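Local coordinates for protein transcriptional regulator (Pseudomonas aeruginosa, PDB 2WUI) that probably binds DNA as the TetR-family repressor MexZ, a key regulator of antibiotic resistance in Pseudomonas aeruginosa, at residues A[55-60]-A[118-122]; A[89-93]-A[167-171]; A[159-163]-A[195-199]. All coordinates share one frame; numbering follows the deposited sequence.

Contact 1: A[55-60]-A[118-122]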
ATOM      1  N   LYS A  55     -12.428  27.201   3.870  1.00141.82           N
ATOM      2  CA  LYS A  55     -11.453  26.503   3.052  1.00139.40           C
ATOM      3  C   LYS A  55     -11.931  25.062   2.891  1.00140.73           C
ATOM      4  O   LYS A  55     -11.781  24.465   1.828  1.00142.17           O
ATOM      5  CB  LYS A  55     -10.075  26.505   3.705  1.00138.47           C
ATOM      6  CG  LYS A  55      -9.947  25.510   4.856  1.00138.84           C
ATOM      7  CD  LYS A  55      -8.495  25.165   5.132  1.00139.83           C
ATOM      8  CE  LYS A  55      -8.333  24.569   6.515  1.00139.26           C
ATOM      9  NZ  LYS A  55      -6.955  24.793   7.030  1.00141.96           N
ATOM     10  N   ILE A  56     -12.499  24.496   3.949  1.00135.04           N
ATOM     11  CA  ILE A  56     -12.987  23.132   3.864  1.00136.60           C
ATOM     12  C   ILE A  56     -13.974  23.053   2.721  1.00136.12           C
ATOM     13  O   ILE A  56     -13.979  22.091   1.953  1.00133.19           O
ATOM     14  CB  ILE A  56     -13.684  22.680   5.158  1.00137.08           C
ATOM     15  CG1 ILE A  56     -12.648  22.353   6.226  1.00131.98           C
ATOM     16  CG2 ILE A  56     -14.518  21.435   4.904  1.00129.05           C
ATOM     17  CD1 ILE A  56     -11.706  21.245   5.812  1.00124.38           C
ATOM     18  N   GLU A  57     -14.813  24.075   2.618  1.00138.61           N
ATOM     19  CA  GLU A  57     -15.792  24.128   1.545  1.00141.23           C
ATOM     20  C   GLU A  57     -15.095  24.158   0.185  1.00138.43           C
ATOM     21  O   GLU A  57     -15.392  23.368  -0.702  1.00136.21           O
ATOM     22  CB  GLU A  57     -16.699  25.349   1.706  1.00145.97           C
ATOM     23  CG  GLU A  57     -17.985  25.238   0.922  1.00151.26           C
ATOM     24  CD  GLU A  57     -18.715  23.940   1.224  1.00164.65           C
ATOM     25  OE1 GLU A  57     -18.730  23.537   2.413  1.00164.17           O
ATOM     26  OE2 GLU A  57     -19.268  23.327   0.275  1.00164.96           O
ATOM     27  N   VAL A  58     -14.151  25.071   0.028  1.00137.97           N
ATOM     28  CA  VAL A  58     -13.435  25.179  -1.224  1.00138.93           C
ATOM     29  C   VAL A  58     -12.887  23.807  -1.556  1.00130.75           C
ATOM     30  O   VAL A  58     -12.708  23.454  -2.715  1.00134.98           O
ATOM     31  CB  VAL A  58     -12.257  26.175  -1.117  1.00139.68           C
ATOM     32  CG1 VAL A  58     -10.954  25.432  -0.896  1.00137.77           C
ATOM     33  CG2 VAL A  58     -12.156  27.022  -2.366  1.00136.88           C
ATOM     34  N   CYS A  59     -12.623  23.023  -0.525  1.00132.03           N
ATOM     35  CA  CYS A  59     -11.891  21.786  -0.720  1.00132.92           C
ATOM     36  C   CYS A  59     -12.756  20.648  -1.233  1.00134.73           C
ATOM     37  O   CYS A  59     -12.378  19.923  -2.164  1.00133.44           O
ATOM     38  CB  CYS A  59     -11.234  21.359   0.571  1.00128.73           C
ATOM     39  SG  CYS A  59     -10.022  20.134   0.207  1.00127.04           S
ATOM     40  N   LEU A  60     -13.906  20.480  -0.593  1.00136.56           N
ATOM     41  CA  LEU A  60     -14.919  19.556  -1.064  1.00133.30           C
ATOM     42  C   LEU A  60     -15.236  19.880  -2.512  1.00134.05           C
ATOM     43  O   LEU A  60     -15.311  18.985  -3.351  1.00142.37           O
ATOM     44  CB  LEU A  60     -16.177  19.669  -0.208  1.00137.96           C
ATOM     45  CG  LEU A  60     -16.020  19.259   1.255  1.00128.64           C
ATOM     46  CD1 LEU A  60     -17.365  19.274   1.942  1.00131.30           C
ATOM     47  CD2 LEU A  60     -15.407  17.884   1.343  1.00127.01           C
ATOM     48  N   GLU A 118     -11.699  18.301  11.900  1.00133.21           N
ATOM     49  CA  GLU A 118     -12.127  19.306  10.939  1.00138.17           C
ATOM     50  C   GLU A 118     -12.256  18.654   9.568  1.00140.33           C
ATOM     51  O   GLU A 118     -13.222  18.893   8.837  1.00140.11           O
ATOM     52  CB  GLU A 118     -11.135  20.473  10.883  1.00136.27           C
ATOM     53  CG  GLU A 118     -11.779  21.835  10.649  1.00144.57           C
ATOM     54  CD  GLU A 118     -10.775  22.938  10.271  1.00155.20           C
ATOM     55  OE1 GLU A 118      -9.555  22.656  10.185  1.00154.81           O
ATOM     56  OE2 GLU A 118     -11.215  24.094  10.051  1.00155.10           O
ATOM     57  N   ASN A 119     -11.278  17.816   9.235  1.00139.27           N
ATOM     58  CA  ASN A 119     -11.226  17.138   7.950  1.00129.11           C
ATOM     59  C   ASN A 119     -12.192  15.967   7.876  1.00128.74           C
ATOM     60  O   ASN A 119     -12.032  15.087   7.043  1.00136.32           O
ATOM     61  CB  ASN A 119      -9.800  16.651   7.698  1.00128.56           C
ATOM     62  CG  ASN A 119      -8.770  17.746   7.924  1.00130.72           C
ATOM     63  OD1 ASN A 119      -9.135  18.904   8.131  1.00134.58           O
ATOM     64  ND2 ASN A 119      -7.483  17.391   7.892  1.00125.81           N
ATOM     65  N   GLU A 120     -13.189  15.940   8.751  1.00126.47           N
ATOM     66  CA  GLU A 120     -14.150  14.837   8.745  1.00132.55           C
ATOM     67  C   GLU A 120     -14.833  14.686   7.387  1.00133.31           C
ATOM     68  O   GLU A 120     -14.875  13.588   6.825  1.00130.21           O
ATOM     69  CB  GLU A 120     -15.203  15.016   9.838  1.00135.48           C
ATOM     70  CG  GLU A 120     -16.201  13.891   9.935  1.00135.97           C
ATOM     71  CD  GLU A 120     -15.578  12.598  10.423  1.00144.56           C
ATOM     72  OE1 GLU A 120     -14.487  12.670  11.042  1.00139.22           O
ATOM     73  OE2 GLU A 120     -16.184  11.519  10.189  1.00146.99           O
ATOM     74  N   PRO A 121     -15.357  15.796   6.846  1.00132.72           N
ATOM     75  CA  PRO A 121     -16.073  15.790   5.563  1.00134.51           C
ATOM     76  C   PRO A 121     -15.176  15.327   4.422  1.00129.79           C
ATOM     77  O   PRO A 121     -15.658  14.756   3.438  1.00127.79           O
ATOM     78  CB  PRO A 121     -16.435  17.264   5.350  1.00126.93           C
ATOM     79  CG  PRO A 121     -16.287  17.901   6.685  1.00130.40           C
ATOM     80  CD  PRO A 121     -15.204  17.154   7.381  1.00127.26           C
ATOM     81  N   LEU A 122     -13.884  15.607   4.555  1.00125.25           N
ATOM     82  CA  LEU A 122     -12.900  15.186   3.575  1.00127.17           C
ATOM     83  C   LEU A 122     -12.756  13.696   3.678  1.00130.29           C
ATOM     84  O   LEU A 122     -12.813  12.976   2.686  1.00131.95           O
ATOM     85  CB  LEU A 122     -11.545  15.820   3.872  1.00130.99           C
ATOM     86  CG  LEU A 122     -11.357  17.218   3.294  1.00125.08           C
ATOM     87  CD1 LEU A 122     -12.379  17.439   2.211  1.00125.31           C
ATOM     88  CD2 LEU A 122     -11.484  18.256   4.360  1.00131.39           C
TER
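The two backbones run side by side in the same general direction, with the CA atoms of Ile56 and Asn119 7.5 Å apart and those of Leu60 and Leu122 closing to 6.7 Å. Ile56 and, one turn on, Cys59 and Leu60 form the apolar face of 55-60, and Leu122 fills the groove between them. Its CD2 branch meets the CD1 end of Ile56, while its CD1 branch turns toward Cys59, whose SG lies 4.1 Å from Leu122 CD1; Leu60 lies at a slant beside Leu122. With CG1 of Ile56 beside the backbone N (chi1 -77°), the longer branch extends to CD1, and Ile56 CG2 lies 4.3 Å from Pro121 CG. Leu60 crosses the proline ring at about a right angle, CD1 standing 4.1 Å from Pro121 CB. In the TetR fold, a helix like 55-67 follows the predicted helix-turn-helix, residues 33-52 here, and joins it to the C-terminal domain, to which helix 120-146 belongs. Proline suits the first turn of that helix, where no backbone N-H is needed; Asn119 takes the N-cap position without a side-chain capping bond, its ND2 going to the carbonyl of Glu114. At the N-terminal end of both segments, Lys55 NZ is hydrogen-bonded to the carbonyls of Val29 and Thr32; Glu118 OE1, 4.6 Å from Lys55 NZ, may be weakly attracted without contact.

Contact 2: A[89-93]-A[167-171]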
ATOM      1  N   GLY A  89     -10.439  -0.452 -14.352  1.00128.47           N
ATOM      2  CA  GLY A  89      -9.256  -0.549 -13.503  1.00125.46           C
ATOM      3  C   GLY A  89      -8.013  -0.004 -14.184  1.00121.64           C
ATOM      4  O   GLY A  89      -7.088   0.490 -13.547  1.00124.57           O
ATOM      5  N   MET A  90      -8.004  -0.086 -15.503  1.00124.77           N
ATOM      6  CA  MET A  90      -6.874   0.379 -16.283  1.00126.83           C
ATOM      7  C   MET A  90      -7.000   1.866 -16.626  1.00122.09           C
ATOM      8  O   MET A  90      -6.023   2.606 -16.609  1.00119.42           O
ATOM      9  CB  MET A  90      -6.746  -0.467 -17.548  1.00124.28           C
ATOM     10  CG  MET A  90      -5.781  -1.625 -17.389  1.00122.00           C
ATOM     11  SD  MET A  90      -4.073  -1.013 -17.287  1.00138.83           S
ATOM     12  CE  MET A  90      -3.277  -2.372 -16.452  1.00127.57           C
ATOM     13  N   GLY A  91      -8.209   2.304 -16.951  1.00119.96           N
ATOM     14  CA  GLY A  91      -8.454   3.718 -17.088  1.00124.56           C
ATOM     15  C   GLY A  91      -8.200   4.493 -15.815  1.00125.44           C
ATOM     16  O   GLY A  91      -7.335   5.350 -15.764  1.00124.97           O
ATOM     17  N   PHE A  92      -8.936   4.148 -14.771  1.00127.25           N
ATOM     18  CA  PHE A  92      -8.727   4.696 -13.438  1.00129.17           C
ATOM     19  C   PHE A  92      -7.296   4.647 -12.865  1.00132.08           C
ATOM     20  O   PHE A  92      -6.809   5.647 -12.328  1.00136.79           O
ATOM     21  CB  PHE A  92      -9.695   4.075 -12.440  1.00127.47           C
ATOM     22  CG  PHE A  92      -9.568   4.644 -11.067  1.00134.01           C
ATOM     23  CD1 PHE A  92      -9.497   6.022 -10.880  1.00139.05           C
ATOM     24  CD2 PHE A  92      -9.495   3.816  -9.958  1.00140.94           C
ATOM     25  CE1 PHE A  92      -9.365   6.564  -9.606  1.00135.88           C
ATOM     26  CE2 PHE A  92      -9.362   4.353  -8.674  1.00138.93           C
ATOM     27  CZ  PHE A  92      -9.300   5.729  -8.500  1.00131.00           C
ATOM     28  N   LEU A  93      -6.617   3.509 -12.938  1.00128.47           N
ATOM     29  CA  LEU A  93      -5.255   3.492 -12.415  1.00129.43           C
ATOM     30  C   LEU A  93      -4.475   4.583 -13.115  1.00131.84           C
ATOM     31  O   LEU A  93      -3.702   5.310 -12.499  1.00132.67           O
ATOM     32  CB  LEU A  93      -4.571   2.152 -12.658  1.00125.57           C
ATOM     33  CG  LEU A  93      -3.201   2.038 -11.981  1.00131.84           C
ATOM     34  CD1 LEU A  93      -2.581   0.701 -12.272  1.00134.84           C
ATOM     35  CD2 LEU A  93      -2.253   3.111 -12.436  1.00138.84           C
ATOM     36  N   TRP A 167      -4.416  -4.769  -7.366  1.00117.88           N
ATOM     37  CA  TRP A 167      -4.428  -3.380  -7.795  1.00120.88           C
ATOM     38  C   TRP A 167      -3.529  -2.538  -6.890  1.00124.79           C
ATOM     39  O   TRP A 167      -2.446  -2.094  -7.303  1.00122.39           O
ATOM     40  CB  TRP A 167      -5.857  -2.858  -7.724  1.00126.79           C
ATOM     41  CG  TRP A 167      -6.149  -1.739  -8.639  1.00128.36           C
ATOM     42  CD1 TRP A 167      -6.599  -1.826  -9.924  1.00125.07           C
ATOM     43  CD2 TRP A 167      -6.053  -0.357  -8.338  1.00134.94           C
ATOM     44  NE1 TRP A 167      -6.772  -0.572 -10.455  1.00122.25           N
ATOM     45  CE2 TRP A 167      -6.445   0.356  -9.496  1.00133.36           C
ATOM     46  CE3 TRP A 167      -5.655   0.364  -7.206  1.00136.31           C
ATOM     47  CZ2 TRP A 167      -6.451   1.747  -9.557  1.00133.19           C
ATOM     48  CZ3 TRP A 167      -5.664   1.752  -7.267  1.00135.55           C
ATOM     49  CH2 TRP A 167      -6.058   2.427  -8.436  1.00132.96           C
ATOM     50  N   ASP A 168      -3.982  -2.337  -5.650  1.00121.89           N
ATOM     51  CA  ASP A 168      -3.217  -1.598  -4.643  1.00113.47           C
ATOM     52  C   ASP A 168      -1.715  -1.891  -4.670  1.00118.41           C
ATOM     53  O   ASP A 168      -0.891  -0.976  -4.739  1.00128.28           O
ATOM     54  CB  ASP A 168      -3.706  -1.950  -3.239  1.00111.75           C
ATOM     55  CG  ASP A 168      -5.183  -1.589  -3.022  1.00123.47           C
ATOM     56  OD1 ASP A 168      -5.847  -1.201  -4.011  1.00130.21           O
ATOM     57  OD2 ASP A 168      -5.691  -1.688  -1.877  1.00118.24           O
ATOM     58  N   GLY A 169      -1.366  -3.169  -4.606  1.00114.39           N
ATOM     59  CA  GLY A 169      -0.013  -3.626  -4.887  1.00114.48           C
ATOM     60  C   GLY A 169       0.727  -2.984  -6.060  1.00121.11           C
ATOM     61  O   GLY A 169       1.840  -2.499  -5.866  1.00124.62           O
ATOM     62  N   ILE A 170       0.166  -2.993  -7.273  1.00122.42           N
ATOM     63  CA  ILE A 170       0.883  -2.372  -8.393  1.00128.01           C
ATOM     64  C   ILE A 170       0.808  -0.847  -8.310  1.00127.36           C
ATOM     65  O   ILE A 170       1.753  -0.147  -8.682  1.00124.50           O
ATOM     66  CB  ILE A 170       0.450  -2.900  -9.803  1.00127.20           C
ATOM     67  CG1 ILE A 170      -0.923  -2.378 -10.199  1.00124.48           C
ATOM     68  CG2 ILE A 170       0.432  -4.442  -9.831  1.00129.14           C
ATOM     69  CD1 ILE A 170      -2.013  -3.428  -9.961  1.00129.57           C
ATOM     70  N   CYS A 171      -0.309  -0.344  -7.792  1.00129.60           N
ATOM     71  CA  CYS A 171      -0.432   1.077  -7.499  1.00134.32           C
ATOM     72  C   CYS A 171       0.795   1.538  -6.717  1.00131.53           C
ATOM     73  O   CYS A 171       1.468   2.483  -7.105  1.00141.33           O
ATOM     74  CB  CYS A 171      -1.701   1.358  -6.691  1.00134.23           C
ATOM     75  SG  CYS A 171      -2.628   2.801  -7.269  1.00164.79           S
TER
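Trp167 reaches across from helix 156-174 to Gly89 and donates its indole N-H to that residue's backbone carbonyl. The bond is long but fairly straight, NE1 to Gly89 O 3.3 Å with 160° at the hydrogen, and the oxygen lies close to the plane of the indole. The N-H comes to the oxygen from well off the C=O direction, tilted somewhat out of the carbonyl plane. The same oxygen already accepts the helical bond from Leu93 N, and the two donors approach it from opposite faces of the carbonyl plane. Farther along the indole, the benzo ring, through CZ2, sits between Leu93 and Phe92, which lie on opposite sides of its plane: Leu93 CB is 3.6 Å from Trp167 CZ2, and Phe92 CD2 is 3.7 Å from that same CZ2. The Phe92 ring and the six-membered ring are nearly parallel, at 14°, but are slid so far apart, 5.5 Å between centroids, that they barely overlap. Beyond the indole, Leu93 CD1 touches Ile170 CG1 at 4.1 Å.

What positions the indole is partly its own torsion, CG roughly opposite the backbone N, and partly Phe192 of helix 185-201, whose ring meets Trp167 at a slant and also touches Ile170 and Met90. Ser165 of the second subunit packs on Ile170. The axes of the two segments come no nearer than 12.0 Å, crossing at -34°, a separation that a large tryptophan can span within the all-helical C-terminal domain of a TetR-type regulator. The chemistry is therefore mixed: a large apolar surface fills the gap between the helices, while the indole's one polar atom is satisfied by a carbonyl that keeps its helical partner.

Contact 3: A[159-163]-A[195-199]; sequences ASIYL and GLDSL
Tyr162 and Leu199 slide past one another in opposite directions. The two segments are antiparallel, their axes at 165° and 10.4 Å apart at closest approach. With CG anti to the backbone N (chi1 -176°), the tyrosine ring lies across to the other helix, and its CD1 meets Leu199 CD2 at 3.7 Å. The edge of the ring is turned to the backbone of Gly195, whose O lies near the ring plane, 3.6 Å from Tyr162 CE1. Ser198 OG stands obliquely by the ring and donates to Gly195 O of its own helix over 2.9 Å.

Leucines fill the other flank. Leu163 crosses Leu196 at about a right angle, their CD2 atoms 3.6 Å apart, and meets Leu199 obliquely, with Leu163 CD2 3.7 Å from Leu199 CD1. That CD1 also covers the methyl of Ala159. Branched leucines suit this position because each can offer its two methyls to different neighbours: Leu199 gives one to Tyr162 and the other to Leu163 and Ala159. Small residues, Ala159 and Gly195, stand where the backbones come near, with 6.6 Å between the CA atoms of Ala159 and Leu199.

Helix 81-97 backs the leucine side through Leu85, while Met191 of the second subunit packs on Tyr162. The pairing of 156-174 with 185-201 is consistent with the dimer interface of TetR-family proteins, where two such helices from each subunit form a four-helix bundle. In chemical terms, the ring packs on Leu199 while its edge meets a backbone carbonyl, and the phenol oxygen is hydrogen-bonded to OH of Tyr162 of the second subunit, giving this largely apolar seam a polar tie between the protomers.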
ATOM      1  N   ALA A 159     -12.503 -13.287  -3.768  1.00116.00           N
ATOM      2  CA  ALA A 159     -12.037 -12.910  -5.107  1.00120.64           C
ATOM      3  C   ALA A 159     -11.742 -11.419  -5.215  1.00117.59           C
ATOM      4  O   ALA A 159     -10.651 -11.024  -5.627  1.00117.28           O
ATOM      5  CB  ALA A 159     -13.042 -13.328  -6.183  1.00116.82           C
ATOM      6  N   SER A 160     -12.716 -10.587  -4.866  1.00115.13           N
ATOM      7  CA  SER A 160     -12.461  -9.160  -4.852  1.00120.41           C
ATOM      8  C   SER A 160     -11.227  -8.871  -4.005  1.00117.00           C
ATOM      9  O   SER A 160     -10.277  -8.234  -4.469  1.00118.15           O
ATOM     10  CB  SER A 160     -13.659  -8.394  -4.317  1.00118.02           C
ATOM     11  OG  SER A 160     -14.162  -9.053  -3.181  1.00123.58           O
ATOM     12  N   ILE A 161     -11.222  -9.351  -2.768  1.00115.84           N
ATOM     13  CA  ILE A 161     -10.072  -9.086  -1.913  1.00116.33           C
ATOM     14  C   ILE A 161      -8.808  -9.362  -2.728  1.00115.94           C
ATOM     15  O   ILE A 161      -7.837  -8.611  -2.648  1.00121.66           O
ATOM     16  CB  ILE A 161     -10.090  -9.908  -0.608  1.00117.74           C
ATOM     17  CG1 ILE A 161     -11.240  -9.460   0.294  1.00111.68           C
ATOM     18  CG2 ILE A 161      -8.788  -9.739   0.134  1.00115.62           C
ATOM     19  CD1 ILE A 161     -11.373 -10.274   1.555  1.00110.32           C
ATOM     20  N   TYR A 162      -8.845 -10.403  -3.553  1.00112.44           N
ATOM     21  CA  TYR A 162      -7.703 -10.736  -4.395  1.00114.59           C
ATOM     22  C   TYR A 162      -7.420  -9.633  -5.416  1.00111.85           C
ATOM     23  O   TYR A 162      -6.332  -9.074  -5.436  1.00114.80           O
ATOM     24  CB  TYR A 162      -7.925 -12.090  -5.086  1.00114.98           C
ATOM     25  CG  TYR A 162      -6.747 -12.583  -5.904  1.00108.33           C
ATOM     26  CD1 TYR A 162      -6.752 -12.498  -7.282  1.00109.10           C
ATOM     27  CD2 TYR A 162      -5.639 -13.154  -5.295  1.00112.43           C
ATOM     28  CE1 TYR A 162      -5.676 -12.956  -8.042  1.00110.87           C
ATOM     29  CE2 TYR A 162      -4.562 -13.618  -6.046  1.00112.45           C
ATOM     30  CZ  TYR A 162      -4.589 -13.511  -7.425  1.00109.49           C
ATOM     31  OH  TYR A 162      -3.535 -13.952  -8.202  1.00116.16           O
ATOM     32  N   LEU A 163      -8.392  -9.311  -6.261  1.00111.79           N
ATOM     33  CA  LEU A 163      -8.207  -8.244  -7.253  1.00114.83           C
ATOM     34  C   LEU A 163      -7.844  -6.896  -6.610  1.00118.28           C
ATOM     35  O   LEU A 163      -6.870  -6.239  -6.995  1.00118.87           O
ATOM     36  CB  LEU A 163      -9.463  -8.103  -8.122  1.00111.04           C
ATOM     37  CG  LEU A 163      -9.367  -8.515  -9.598  1.00108.90           C
ATOM     38  CD1 LEU A 163      -8.079  -9.270  -9.843  1.00110.82           C
ATOM     39  CD2 LEU A 163     -10.590  -9.351 -10.031  1.00104.92           C
ATOM     40  N   GLY A 195      -4.271 -11.718 -13.249  1.00116.10           N
ATOM     41  CA  GLY A 195      -4.974 -11.736 -11.985  1.00117.00           C
ATOM     42  C   GLY A 195      -6.348 -12.306 -12.236  1.00117.39           C
ATOM     43  O   GLY A 195      -6.852 -13.115 -11.452  1.00119.20           O
ATOM     44  N   LEU A 196      -6.946 -11.888 -13.347  1.00117.25           N
ATOM     45  CA  LEU A 196      -8.285 -12.325 -13.717  1.00117.70           C
ATOM     46  C   LEU A 196      -8.341 -13.818 -14.075  1.00122.31           C
ATOM     47  O   LEU A 196      -9.324 -14.503 -13.781  1.00119.47           O
ATOM     48  CB  LEU A 196      -8.788 -11.469 -14.862  1.00118.37           C
ATOM     49  CG  LEU A 196      -8.861 -10.008 -14.429  1.00124.58           C
ATOM     50  CD1 LEU A 196      -8.819  -9.069 -15.618  1.00116.43           C
ATOM     51  CD2 LEU A 196     -10.130  -9.791 -13.606  1.00127.39           C
ATOM     52  N   ASP A 197      -7.288 -14.339 -14.693  1.00123.23           N
ATOM     53  CA  ASP A 197      -7.262 -15.772 -14.963  1.00124.41           C
ATOM     54  C   ASP A 197      -7.400 -16.540 -13.662  1.00126.30           C
ATOM     55  O   ASP A 197      -8.157 -17.509 -13.588  1.00131.53           O
ATOM     56  CB  ASP A 197      -5.970 -16.201 -15.666  1.00129.18           C
ATOM     57  CG  ASP A 197      -5.979 -15.882 -17.155  1.00137.43           C
ATOM     58  OD1 ASP A 197      -6.326 -14.731 -17.514  1.00137.64           O
ATOM     59  OD2 ASP A 197      -5.638 -16.781 -17.966  1.00146.65           O
ATOM     60  N   SER A 198      -6.679 -16.118 -12.628  1.00124.05           N
ATOM     61  CA  SER A 198      -6.634 -16.946 -11.440  1.00118.17           C
ATOM     62  C   SER A 198      -8.036 -17.068 -10.879  1.00114.80           C
ATOM     63  O   SER A 198      -8.389 -18.109 -10.355  1.00122.68           O
ATOM     64  CB  SER A 198      -5.659 -16.416 -10.407  1.00112.17           C
ATOM     65  OG  SER A 198      -6.260 -15.348  -9.709  1.00122.30           O
ATOM     66  N   LEU A 199      -8.861 -16.038 -11.024  1.00116.31           N
ATOM     67  CA  LEU A 199     -10.250 -16.199 -10.592  1.00118.22           C
ATOM     68  C   LEU A 199     -10.848 -17.327 -11.401  1.00117.53           C
ATOM     69  O   LEU A 199     -11.553 -18.183 -10.867  1.00121.70           O
ATOM     70  CB  LEU A 199     -11.102 -14.937 -10.780  1.00117.34           C
ATOM     71  CG  LEU A 199     -10.687 -13.588 -10.187  1.00118.08           C
ATOM     72  CD1 LEU A 199     -11.934 -12.802  -9.840  1.00116.15           C
ATOM     73  CD2 LEU A 199      -9.804 -13.734  -8.964  1.00115.49           C
TER

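From the N terminus, the chain passes through the helix-turn-helix region into helix 55-67, and contact 1 closes the first loop when helix 120-146 begins, joining the DNA-binding end to the C-terminal domain. Helix 81-97 lies within that loop, yet its partner, helix 156-174, comes later, so contact 2 crosses contact 1; their centres are about 26 Å apart. Contact 3 starts on the same helix 156-174, before the 167-171 segment, and closes on helix 185-201, so it crosses contact 2 but follows contact 1 in series. Contacts 2 and 3, about 13 Å apart between centres, both border the second subunit; contacts 1 and 3 lie on opposite sides of the chain's centre.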